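Local coordinates for Arf-GAP domain and FG repeat-containing protein 1 (Homo sapiens, PDB 2OLM) that acts as a cofactor for HIV-1 Rev, promoting movement of viral RNAs from the nuclear periphery to the cytoplasm, and is required for vesicle docking or fusion during acrosome biogenesis, at residues 14-19 with 70-75. Sequence-based numbering, arbitrary orientation.
Sequences KMLRDM and TTFTQQ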
# COMPACT_ATOMS: atom_id res chain seq x y z
N LYS A 14 -1.24 2.64 5.71
CA LYS A 14 -1.87 1.62 6.56
C LYS A 14 -3.38 1.93 6.74
O LYS A 14 -4.26 1.04 6.59
CB LYS A 14 -1.14 1.55 7.90
CG LYS A 14 -1.76 0.52 8.86
CD LYS A 14 -1.14 0.54 10.28
CE LYS A 14 -1.94 -0.38 11.21
NZ LYS A 14 -1.59 -0.26 12.69
N MET A 15 -3.67 3.20 7.01
CA MET A 15 -5.07 3.66 7.16
C MET A 15 -5.86 3.45 5.86
O MET A 15 -6.99 3.01 5.89
CB MET A 15 -5.09 5.13 7.57
CG MET A 15 -4.58 5.38 8.95
SD MET A 15 -4.12 7.12 9.28
CE MET A 15 -5.70 7.84 9.78
N LEU A 16 -5.24 3.74 4.74
CA LEU A 16 -5.84 3.54 3.43
C LEU A 16 -6.19 2.08 3.17
O LEU A 16 -7.29 1.73 2.71
CB LEU A 16 -4.88 4.09 2.36
CG LEU A 16 -5.34 4.01 0.93
CD1 LEU A 16 -6.61 4.86 0.74
CD2 LEU A 16 -4.20 4.51 0.02
N ARG A 17 -5.26 1.19 3.49
CA ARG A 17 -5.48 -0.24 3.27
C ARG A 17 -6.47 -0.88 4.26
O ARG A 17 -7.12 -1.89 3.93
CB ARG A 17 -4.14 -0.96 3.27
CG ARG A 17 -3.23 -0.54 2.12
CD ARG A 17 -3.77 -0.94 0.75
NE ARG A 17 -2.96 -0.37 -0.32
CZ ARG A 17 -3.33 -0.37 -1.59
NH1 ARG A 17 -4.47 -0.91 -1.93
NH2 ARG A 17 -2.56 0.16 -2.51
N ASP A 18 -6.61 -0.29 5.44
CA ASP A 18 -7.72 -0.61 6.32
C ASP A 18 -9.04 -0.35 5.58
O ASP A 18 -9.95 -1.17 5.59
CB ASP A 18 -7.64 0.17 7.62
CG ASP A 18 -8.75 -0.20 8.61
OD1 ASP A 18 -8.60 -1.21 9.33
OD2 ASP A 18 -9.77 0.55 8.64
N MET A 19 -9.13 0.79 4.88
CA MET A 19 -10.35 1.14 4.19
C MET A 19 -10.55 0.34 2.93
O MET A 19 -11.67 -0.08 2.64
CB MET A 19 -10.36 2.62 3.82
CG MET A 19 -10.66 3.53 5.00
SD MET A 19 -10.73 5.28 4.56
CE MET A 19 -8.97 5.67 4.53
N THR A 70 -0.69 8.24 -5.08
CA THR A 70 -0.86 9.56 -4.44
C THR A 70 -0.27 9.53 -3.04
O THR A 70 -0.39 8.55 -2.32
CB THR A 70 -2.36 9.91 -4.35
OG1 THR A 70 -2.95 9.82 -5.64
CG2 THR A 70 -2.61 11.28 -3.77
N THR A 71 0.32 10.65 -2.65
CA THR A 71 0.67 10.85 -1.25
C THR A 71 -0.51 11.57 -0.62
O THR A 71 -0.64 12.80 -0.75
CB THR A 71 1.96 11.64 -1.10
OG1 THR A 71 3.00 10.97 -1.81
CG2 THR A 71 2.34 11.75 0.36
N PHE A 72 -1.42 10.81 -0.03
CA PHE A 72 -2.62 11.40 0.59
C PHE A 72 -2.22 12.14 1.85
O PHE A 72 -1.29 11.74 2.55
CB PHE A 72 -3.64 10.32 0.94
CG PHE A 72 -4.30 9.74 -0.26
CD1 PHE A 72 -5.25 10.45 -0.97
CD2 PHE A 72 -3.96 8.49 -0.72
CE1 PHE A 72 -5.85 9.90 -2.08
CE2 PHE A 72 -4.52 7.97 -1.84
CZ PHE A 72 -5.50 8.68 -2.53
N THR A 73 -2.89 13.23 2.13
CA THR A 73 -2.70 13.95 3.39
C THR A 73 -3.55 13.38 4.54
O THR A 73 -4.51 12.62 4.31
CB THR A 73 -3.07 15.41 3.24
OG1 THR A 73 -4.49 15.50 3.01
CG2 THR A 73 -2.31 16.04 2.07
N GLN A 74 -3.22 13.73 5.78
CA GLN A 74 -4.03 13.33 6.91
C GLN A 74 -5.48 13.75 6.74
O GLN A 74 -6.40 12.97 7.02
CB GLN A 74 -3.43 13.94 8.19
CG GLN A 74 -4.11 13.50 9.46
CD GLN A 74 -3.76 12.08 9.92
OE1 GLN A 74 -2.64 11.58 9.67
NE2 GLN A 74 -4.71 11.42 10.59
N GLN A 75 -5.68 14.99 6.25
CA GLN A 75 -7.04 15.51 6.00
C GLN A 75 -7.81 14.62 5.01
O GLN A 75 -8.97 14.26 5.20
CB GLN A 75 -6.94 16.95 5.47
CG GLN A 75 -6.68 18.01 6.51
CD GLN A 75 -6.38 19.34 5.85
OE1 GLN A 75 -7.20 20.28 5.92
NE2 GLN A 75 -5.24 19.44 5.18
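F72 meets L16 of helix 3-20 through ring atoms CD2 and CE2. L16 CD2 lies 3.9 Å from F72 CE2 and 4.1 Å from F72 CD2. The two side chains cross at about a right angle. With CB of L16 already directed at the loop, CG anti to the backbone N (chi1 -178°) extends the branch toward F72. T70 CG2, from the same loop, sits over the F72 ring centre, 3.8 Å above the plane. The F72 side chain also touches K65 of strand 64-66, and I67 packs on L16. T73 is the N-cap of helix 74-82, which Q74 opens. The Q74 side chain starts away from helix 3-20, but a bend at chi2 (76°) brings the amide back. Q74 NE2 then lies 3.8 Å from M15 CE, a van der Waals contact. The amide is held at both ends: OE1 by H12 NE2, and NE2 by E78 OE2. The contact thus joins the N-terminal helix of the Arf-GAP domain to the start of helix 74-82. Its chemistry is mixed: a buried leucine–phenylalanine pair and a methionine methyl beside an amide nitrogen. Dispersion and burial probably supply most of the adhesion between these segments, while H12 and E78 fix the glutamine amide, and the H12 bond adds a polar tie to helix 3-20.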